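Local coordinates for adhesion G-protein coupled receptor G6 (Danio rerio, PDB 6V55) that probably signals as an adhesion receptor in myelination, through a calcium-binding extracellular region built of CUB, pentraxin-like, SEA and GPS-containing modules, at residues Gly189-Ser194 with Cys235-Ile240; Phe344-Leu349 with Ile402-Leu407; Thr348-Asp353 with Leu438-Val443. All coordinates share one frame; numbering follows the deposited sequence.

Interaction 1. Residues Gly189-Ser194 with Cys235-Ile240; sequences GASYCS and CSASQI
Cys-193 and Cys-235 are joined by a disulfide, SG to SG 2.1 Å, that ties the edge strand 191-194 to the loop following strand 229-234. The two halves reach the bond differently: Cys-193 SG lies beside its own backbone N (chi1 -55°), whereas Cys-235 SG is trans to its N (chi1 -174°), and the bridge twists by a chi3 of -75°. Ser-238 lies over one flank of the bridge, its CB 3.8 Å from Cys-193 SG. Two residues back along the strand, Ser-191 also directs its side chain at the loop. Its CB meets the methyl of Ala-237 at 3.9 Å, while its OG passes Ser-238 CA at the same distance but bonds to Ile-188 O in its own hairpin. The loop braces itself: Cys-235 O accepts both Ser-238 N, at 3.2 Å, and Ser-238 OG, at 3.0 Å and in the carbonyl plane, and the same hydroxyl is bonded to Trp-215 NE1. Ile-222 packs against both cysteines. No hydrogen bond runs between 189-194 and 235-240, so between these two segments the link is the covalent bond plus a few van der Waals contacts; it joins the margins of two sheets of the pentraxin-family domain.

Interaction 2. Residues Phe344-Leu349 with Ile402-Leu407; sequences FYRSTL and IYLALL. Unlike the reference sequence in segment 402-407: Ile-402 (reference Thr).
Ile-402 meets Thr-348 through their CG2 methyls, 4.0 Å apart, and its CA-H points at Leu-349 O. Tyr-403 pairs with Leu-349 by two backbone bonds; their CB atoms face each other at 4.2 Å, but the tyrosine ring leads off toward helix 361-374, and its OH bonds to Gln-401 OE1. Leu-404, on the other face with Arg-346 and Thr-348, extends CG anti to N (chi1 -177°), which carries CD1 across the strand gap to 3.5 Å from Ser-347 O and 3.8 Å from Arg-346 CG. The arginine runs past it at a slant, bends at chi3, and ends in a salt bridge to Glu-447 and a bond to Tyr-492 O. At Ala-405 the carbonyl oxygen takes two donors: Ala-405 O receives Ser-347 N almost straight, at 2.7 Å, and Ser-347 OG, which hangs above the carbonyl plane, at 3.2 Å. The alanine methyl lies beside that hydroxyl. Leu-406 repeats the geometry of Leu-404, laying CD1 3.5 Å from Tyr-345 O and 4.3 Å from Phe-344 CD2. Leu-407 forms a backbone pair with Tyr-345, and its branched end leans over Ser-347 OG, while Leu-369 of helix 361-374 packs on both Leu-407 and Leu-349. The pairs alternate as in any regular antiparallel ladder; two inner strands of a sheet with one face, that of Leu-349, Ala-405 and Leu-407, turned to helix 361-374 fit the alpha/beta sandwich of a SEA domain.

Interaction 3. Residues Thr348-Asp353 with Leu438-Val443; sequences TLVVTD and LDSVTV
Asp-439 and Thr-352 both set their side-chain branches beside the backbone N, with chi1 of -64° for CG and -70° for OG1, and this brings the carboxylate and the hydroxyl together across the strands. Thr-352 OG1 donates to Asp-439 OD2 at 2.6 Å, entering on the syn lone pair, and the two side chains meet at about a right angle. OD2 also forms a salt bridge with Arg-400 of strand 399-410, so one carboxylate oxygen joins three strands, and the positive partner would be expected to favour its ionised form. Beside it, Val-350 sets CG1 against Asp-439 CB at 3.8 Å, while its CB sits 3.9 Å from Ser-440 CB. Both of these neighbours face Val-350 because the register slips here by one residue in a classic beta bulge. Val-350 O receives Asp-439 N firmly, at 2.8 Å, and Ser-440 N weakly, at 3.5 Å. In the SEA-domain sheet this irregularity lies where strand 436-445 runs antiparallel to the central strand 342-353. Beyond the bulge the ladder is regular again: Val-350 N bonds to Ser-440 O, and Thr-348 and Thr-442 exchange two backbone bonds, with Thr-442 OG1 over Thr-348 CB at 3.7 Å. The opposite face is apolar. Leu-349 CD2 touches Leu-438 CD1 at 3.7 Å, the two side chains slanting across one another; the Leu-349 and Val-441 side chains lie side by side and point the same way, with CD2 of Leu-349 3.8 Å from CG2 of Val-441. Helix 361-374 lies over this face, with Trp-368 on Leu-438 and Ile-365 on Val-351, while Leu-426 of helix 419-427 packs on Val-441.

Overall arrangement
Interaction 1 comes first along the chain, in the pentraxin-family domain, and stands far from the others: its centre is about 68 Å from that of interaction 2 and about 67 Å from that of interaction 3. Those two belong to the SEA domain, have centres about 10 Å apart, and use opposite edges of strand 342-353, whose segments 344-349 and 348-353 overlap at Thr-348 and Leu-349. Strands 399-410 and 436-445 flank it within one five-stranded antiparallel sheet, and side chains bridge the two contacts, as where Tyr-403 meets Val-351. The contacts thus sample two separate modules of the extracellular region: a disulfide between sheet margins in one, and two neighbouring ladders of a single sheet in the other.

Interaction 1. Residues Gly189-Ser194 with Cys235-Ile240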
loop_
_atom_site.group_PDB
_atom_site.type_symbol
_atom_site.label_atom_id
_atom_site.label_comp_id
_atom_site.label_asym_id
_atom_site.label_seq_id
_atom_site.Cartn_x
_atom_site.Cartn_y
_atom_site.Cartn_z
ATOM N N GLY A 189 46.424 -1.170 37.022
ATOM C CA GLY A 189 46.502 -0.727 38.403
ATOM C C GLY A 189 47.381 0.500 38.567
ATOM O O GLY A 189 46.922 1.646 38.452
ATOM N N ALA A 190 48.657 0.252 38.853
ATOM C CA ALA A 190 49.671 1.291 38.875
ATOM C C ALA A 190 50.907 0.899 38.092
ATOM O O ALA A 190 51.889 1.648 38.106
ATOM C CB ALA A 190 50.081 1.630 40.317
ATOM N N SER A 191 50.895 -0.244 37.419
ATOM C CA SER A 191 52.064 -0.767 36.732
ATOM C C SER A 191 51.924 -0.574 35.229
ATOM O O SER A 191 50.859 -0.234 34.715
ATOM C CB SER A 191 52.259 -2.251 37.059
ATOM O OG SER A 191 51.096 -2.995 36.708
ATOM N N TYR A 192 53.023 -0.818 34.520
ATOM C CA TYR A 192 53.079 -0.667 33.072
ATOM C C TYR A 192 53.536 -1.976 32.450
ATOM O O TYR A 192 54.647 -2.448 32.722
ATOM C CB TYR A 192 54.030 0.453 32.680
ATOM C CG TYR A 192 53.512 1.836 32.911
ATOM C CD1 TYR A 192 52.951 2.584 31.867
ATOM C CD2 TYR A 192 53.600 2.409 34.181
ATOM C CE1 TYR A 192 52.476 3.879 32.099
ATOM C CE2 TYR A 192 53.138 3.673 34.427
ATOM C CZ TYR A 192 52.579 4.405 33.393
ATOM O OH TYR A 192 52.151 5.666 33.708
ATOM N N CYS A 193 52.681 -2.552 31.619
ATOM C CA CYS A 193 52.967 -3.795 30.912
ATOM C C CYS A 193 53.090 -3.449 29.434
ATOM O O CYS A 193 52.078 -3.221 28.762
ATOM C CB CYS A 193 51.868 -4.824 31.171
ATOM S SG CYS A 193 51.569 -5.134 32.947
ATOM N N SER A 194 54.327 -3.387 28.934
ATOM C CA SER A 194 54.556 -3.000 27.549
ATOM C C SER A 194 54.217 -4.157 26.618
ATOM O O SER A 194 54.616 -5.303 26.854
ATOM C CB SER A 194 55.999 -2.560 27.335
ATOM O OG SER A 194 56.417 -2.898 26.021
ATOM N N CYS A 235 53.920 -10.089 32.733
ATOM C CA CYS A 235 54.085 -8.809 33.414
ATOM C C CYS A 235 53.975 -9.104 34.901
ATOM O O CYS A 235 52.872 -9.138 35.452
ATOM C CB CYS A 235 53.048 -7.809 32.968
ATOM S SG CYS A 235 53.257 -6.134 33.617
ATOM N N SER A 236 55.131 -9.332 35.545
ATOM C CA SER A 236 55.138 -9.819 36.922
ATOM C C SER A 236 54.730 -8.747 37.922
ATOM O O SER A 236 54.247 -9.094 39.005
ATOM C CB SER A 236 56.517 -10.358 37.306
ATOM O OG SER A 236 57.377 -9.284 37.642
ATOM N N ALA A 237 54.890 -7.459 37.575
ATOM C CA ALA A 237 54.413 -6.368 38.425
ATOM C C ALA A 237 52.897 -6.346 38.550
ATOM O O ALA A 237 52.382 -5.888 39.573
ATOM C CB ALA A 237 54.891 -5.016 37.885
ATOM N N SER A 238 52.180 -6.868 37.562
ATOM C CA SER A 238 50.728 -6.796 37.519
ATOM C C SER A 238 50.033 -7.857 38.365
ATOM O O SER A 238 48.800 -7.879 38.392
ATOM C CB SER A 238 50.233 -6.915 36.072
ATOM O OG SER A 238 50.009 -8.271 35.708
ATOM N N GLN A 239 50.766 -8.740 39.049
ATOM C CA GLN A 239 50.106 -9.754 39.866
ATOM C C GLN A 239 49.736 -9.245 41.252
ATOM O O GLN A 239 49.166 -9.998 42.044
ATOM C CB GLN A 239 50.991 -10.983 40.000
ATOM C CG GLN A 239 51.816 -11.315 38.776
ATOM C CD GLN A 239 52.727 -12.511 39.023
ATOM O OE1 GLN A 239 53.949 -12.367 39.178
ATOM N NE2 GLN A 239 52.128 -13.701 39.085
ATOM N N ILE A 240 50.065 -7.993 41.550
ATOM C CA ILE A 240 49.727 -7.319 42.793
ATOM C C ILE A 240 48.341 -6.656 42.735
ATOM O O ILE A 240 47.687 -6.476 43.768
ATOM C CB ILE A 240 50.885 -6.325 43.041
ATOM C CG1 ILE A 240 52.170 -7.113 43.187
ATOM C CG2 ILE A 240 50.762 -5.496 44.268
ATOM C CD1 ILE A 240 52.141 -8.154 44.296
#

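Interaction 2. Residues Phe344-Leu349 with Ile402-Leu407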
loop_
_atom_site.group_PDB
_atom_site.type_symbol
_atom_site.label_atom_id
_atom_site.label_comp_id
_atom_site.label_asym_id
_atom_site.label_seq_id
_atom_site.Cartn_x
_atom_site.Cartn_y
_atom_site.Cartn_z
ATOM N N PHE A 344 17.981 3.833 -18.643
ATOM C CA PHE A 344 18.284 4.904 -19.577
ATOM C C PHE A 344 18.613 6.208 -18.858
ATOM O O PHE A 344 17.997 6.540 -17.846
ATOM C CB PHE A 344 17.106 5.107 -20.492
ATOM C CG PHE A 344 16.865 3.966 -21.425
ATOM C CD1 PHE A 344 16.021 2.910 -21.069
ATOM C CD2 PHE A 344 17.478 3.948 -22.671
ATOM C CE1 PHE A 344 15.779 1.863 -21.956
ATOM C CE2 PHE A 344 17.256 2.908 -23.564
ATOM C CZ PHE A 344 16.395 1.866 -23.208
ATOM N N TYR A 345 19.584 6.950 -19.393
ATOM C CA TYR A 345 20.031 8.227 -18.851
ATOM C C TYR A 345 20.085 9.255 -19.973
ATOM O O TYR A 345 20.468 8.922 -21.097
ATOM C CB TYR A 345 21.420 8.108 -18.240
ATOM C CG TYR A 345 21.549 7.169 -17.060
ATOM C CD1 TYR A 345 21.416 7.645 -15.754
ATOM C CD2 TYR A 345 21.842 5.817 -17.246
ATOM C CE1 TYR A 345 21.558 6.804 -14.669
ATOM C CE2 TYR A 345 21.977 4.958 -16.163
ATOM C CZ TYR A 345 21.832 5.459 -14.873
ATOM O OH TYR A 345 21.976 4.621 -13.774
ATOM N N ARG A 346 19.727 10.506 -19.680
ATOM C CA ARG A 346 19.857 11.604 -20.638
ATOM C C ARG A 346 20.959 12.545 -20.171
ATOM O O ARG A 346 20.960 12.943 -19.002
ATOM C CB ARG A 346 18.532 12.352 -20.757
ATOM C CG ARG A 346 18.525 13.550 -21.691
ATOM C CD ARG A 346 17.210 14.359 -21.552
ATOM N NE ARG A 346 17.106 14.861 -20.186
ATOM C CZ ARG A 346 16.138 14.551 -19.320
ATOM N NH1 ARG A 346 15.130 13.753 -19.675
ATOM N NH2 ARG A 346 16.181 15.055 -18.085
ATOM N N SER A 347 21.901 12.903 -21.063
ATOM C CA SER A 347 23.001 13.777 -20.663
ATOM C C SER A 347 23.104 15.009 -21.550
ATOM O O SER A 347 22.713 14.997 -22.724
ATOM C CB SER A 347 24.376 13.082 -20.676
ATOM O OG SER A 347 24.580 12.372 -21.880
ATOM N N THR A 348 23.647 16.079 -20.968
ATOM C CA THR A 348 23.910 17.329 -21.674
ATOM C C THR A 348 25.407 17.585 -21.617
ATOM O O THR A 348 25.966 17.801 -20.534
ATOM C CB THR A 348 23.129 18.493 -21.073
ATOM O OG1 THR A 348 21.739 18.294 -21.348
ATOM C CG2 THR A 348 23.570 19.831 -21.680
ATOM N N LEU A 349 26.045 17.551 -22.782
ATOM C CA LEU A 349 27.481 17.700 -22.912
ATOM C C LEU A 349 27.783 19.067 -23.496
ATOM O O LEU A 349 27.196 19.447 -24.508
ATOM C CB LEU A 349 28.056 16.604 -23.808
ATOM C CG LEU A 349 27.846 15.175 -23.319
ATOM C CD1 LEU A 349 27.702 14.208 -24.487
ATOM C CD2 LEU A 349 28.993 14.783 -22.455
ATOM N N ILE A 402 26.956 22.254 -27.849
ATOM C CA ILE A 402 26.148 21.628 -26.812
ATOM C C ILE A 402 25.410 20.461 -27.447
ATOM O O ILE A 402 24.686 20.639 -28.436
ATOM C CB ILE A 402 25.180 22.615 -26.142
ATOM C CG1 ILE A 402 25.965 23.778 -25.546
ATOM C CG2 ILE A 402 24.422 21.922 -25.037
ATOM C CD1 ILE A 402 25.164 24.747 -24.706
ATOM N N TYR A 403 25.599 19.268 -26.869
ATOM C CA TYR A 403 25.067 18.007 -27.362
ATOM C C TYR A 403 24.086 17.426 -26.357
ATOM O O TYR A 403 24.258 17.575 -25.143
ATOM C CB TYR A 403 26.189 16.988 -27.603
ATOM C CG TYR A 403 26.988 17.253 -28.852
ATOM C CD1 TYR A 403 26.681 16.600 -30.041
ATOM C CD2 TYR A 403 28.029 18.168 -28.848
ATOM C CE1 TYR A 403 27.397 16.842 -31.198
ATOM C CE2 TYR A 403 28.760 18.414 -29.993
ATOM C CZ TYR A 403 28.435 17.751 -31.166
ATOM O OH TYR A 403 29.147 18.003 -32.317
ATOM N N LEU A 404 23.071 16.742 -26.873
ATOM C CA LEU A 404 22.124 15.993 -26.060
ATOM C C LEU A 404 22.289 14.511 -26.371
ATOM O O LEU A 404 22.180 14.119 -27.536
ATOM C CB LEU A 404 20.703 16.450 -26.360
ATOM C CG LEU A 404 19.582 15.827 -25.551
ATOM C CD1 LEU A 404 19.708 16.205 -24.091
ATOM C CD2 LEU A 404 18.277 16.331 -26.132
ATOM N N ALA A 405 22.524 13.683 -25.339
ATOM C CA ALA A 405 22.899 12.290 -25.553
ATOM C C ALA A 405 22.107 11.346 -24.663
ATOM O O ALA A 405 21.866 11.630 -23.484
ATOM C CB ALA A 405 24.383 12.063 -25.291
ATOM N N LEU A 406 21.752 10.183 -25.237
ATOM C CA LEU A 406 21.077 9.089 -24.539
ATOM C C LEU A 406 22.086 7.993 -24.234
ATOM O O LEU A 406 22.567 7.321 -25.151
ATOM C CB LEU A 406 19.937 8.525 -25.386
ATOM C CG LEU A 406 19.053 7.436 -24.760
ATOM C CD1 LEU A 406 18.239 8.030 -23.646
ATOM C CD2 LEU A 406 18.153 6.817 -25.797
ATOM N N LEU A 407 22.397 7.802 -22.957
ATOM C CA LEU A 407 23.205 6.676 -22.505
ATOM C C LEU A 407 22.271 5.576 -22.030
ATOM O O LEU A 407 21.278 5.860 -21.353
ATOM C CB LEU A 407 24.146 7.079 -21.370
ATOM C CG LEU A 407 24.694 8.506 -21.427
ATOM C CD1 LEU A 407 25.333 8.930 -20.111
ATOM C CD2 LEU A 407 25.685 8.632 -22.549
#

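Interaction 3. Residues Thr348-Asp353 with Leu438-Val443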
loop_
_atom_site.group_PDB
_atom_site.type_symbol
_atom_site.label_atom_id
_atom_site.label_comp_id
_atom_site.label_asym_id
_atom_site.label_seq_id
_atom_site.Cartn_x
_atom_site.Cartn_y
_atom_site.Cartn_z
ATOM N N THR A 348 23.647 16.079 -20.968
ATOM C CA THR A 348 23.910 17.329 -21.674
ATOM C C THR A 348 25.407 17.585 -21.617
ATOM O O THR A 348 25.966 17.801 -20.534
ATOM C CB THR A 348 23.129 18.493 -21.073
ATOM O OG1 THR A 348 21.739 18.294 -21.348
ATOM C CG2 THR A 348 23.570 19.831 -21.680
ATOM N N LEU A 349 26.045 17.551 -22.782
ATOM C CA LEU A 349 27.481 17.700 -22.912
ATOM C C LEU A 349 27.783 19.067 -23.496
ATOM O O LEU A 349 27.196 19.447 -24.508
ATOM C CB LEU A 349 28.056 16.604 -23.808
ATOM C CG LEU A 349 27.846 15.175 -23.319
ATOM C CD1 LEU A 349 27.702 14.208 -24.487
ATOM C CD2 LEU A 349 28.993 14.783 -22.455
ATOM N N VAL A 350 28.691 19.799 -22.853
ATOM C CA VAL A 350 29.204 21.071 -23.354
ATOM C C VAL A 350 30.666 20.844 -23.720
ATOM O O VAL A 350 31.493 20.559 -22.849
ATOM C CB VAL A 350 29.058 22.188 -22.316
ATOM C CG1 VAL A 350 29.761 23.428 -22.800
ATOM C CG2 VAL A 350 27.589 22.452 -22.055
ATOM N N VAL A 351 30.984 20.917 -25.009
ATOM C CA VAL A 351 32.325 20.614 -25.491
ATOM C C VAL A 351 32.894 21.847 -26.193
ATOM O O VAL A 351 32.154 22.731 -26.632
ATOM C CB VAL A 351 32.345 19.375 -26.423
ATOM C CG1 VAL A 351 31.706 18.165 -25.748
ATOM C CG2 VAL A 351 31.649 19.654 -27.727
ATOM N N THR A 352 34.227 21.924 -26.271
ATOM C CA THR A 352 34.901 22.977 -27.039
ATOM C C THR A 352 35.730 22.351 -28.156
ATOM O O THR A 352 36.668 21.600 -27.891
ATOM C CB THR A 352 35.788 23.868 -26.162
ATOM O OG1 THR A 352 34.959 24.664 -25.325
ATOM C CG2 THR A 352 36.592 24.809 -27.000
ATOM N N ASP A 353 35.377 22.663 -29.396
ATOM C CA ASP A 353 36.063 22.163 -30.573
ATOM C C ASP A 353 36.987 23.260 -31.064
ATOM O O ASP A 353 36.519 24.353 -31.392
ATOM C CB ASP A 353 35.052 21.796 -31.664
ATOM C CG ASP A 353 35.612 20.820 -32.697
ATOM O OD1 ASP A 353 34.812 20.086 -33.311
ATOM O OD2 ASP A 353 36.842 20.777 -32.912
ATOM N N LEU A 438 35.850 18.478 -22.902
ATOM C CA LEU A 438 34.609 18.575 -22.140
ATOM C C LEU A 438 34.686 19.751 -21.160
ATOM O O LEU A 438 35.597 19.808 -20.326
ATOM C CB LEU A 438 34.358 17.259 -21.404
ATOM C CG LEU A 438 33.138 17.110 -20.502
ATOM C CD1 LEU A 438 31.940 16.798 -21.343
ATOM C CD2 LEU A 438 33.380 16.003 -19.521
ATOM N N ASP A 439 33.740 20.690 -21.267
ATOM C CA ASP A 439 33.652 21.848 -20.373
ATOM C C ASP A 439 32.734 21.602 -19.192
ATOM O O ASP A 439 32.933 22.175 -18.110
ATOM C CB ASP A 439 33.124 23.076 -21.118
ATOM C CG ASP A 439 34.052 23.532 -22.203
ATOM O OD1 ASP A 439 35.287 23.420 -22.004
ATOM O OD2 ASP A 439 33.545 23.995 -23.250
ATOM N N SER A 440 31.719 20.774 -19.407
ATOM C CA SER A 440 30.607 20.594 -18.497
ATOM C C SER A 440 29.879 19.340 -18.933
ATOM O O SER A 440 29.783 19.061 -20.134
ATOM C CB SER A 440 29.673 21.807 -18.533
ATOM O OG SER A 440 28.328 21.424 -18.313
ATOM N N VAL A 441 29.385 18.579 -17.959
ATOM C CA VAL A 441 28.441 17.502 -18.243
ATOM C C VAL A 441 27.478 17.412 -17.070
ATOM O O VAL A 441 27.883 17.554 -15.913
ATOM C CB VAL A 441 29.161 16.161 -18.532
ATOM C CG1 VAL A 441 30.161 15.793 -17.434
ATOM C CG2 VAL A 441 28.182 15.021 -18.790
ATOM N N THR A 442 26.186 17.301 -17.371
ATOM C CA THR A 442 25.182 16.870 -16.408
ATOM C C THR A 442 24.511 15.620 -16.966
ATOM O O THR A 442 24.251 15.548 -18.170
ATOM C CB THR A 442 24.141 17.956 -16.165
ATOM O OG1 THR A 442 23.431 18.149 -17.379
ATOM C CG2 THR A 442 24.798 19.291 -15.778
ATOM N N VAL A 443 24.267 14.627 -16.105
ATOM C CA VAL A 443 23.588 13.381 -16.468
ATOM C C VAL A 443 22.378 13.225 -15.557
ATOM O O VAL A 443 22.497 13.365 -14.336
ATOM C CB VAL A 443 24.514 12.152 -16.345
ATOM C CG1 VAL A 443 23.776 10.863 -16.673
ATOM C CG2 VAL A 443 25.716 12.285 -17.258
#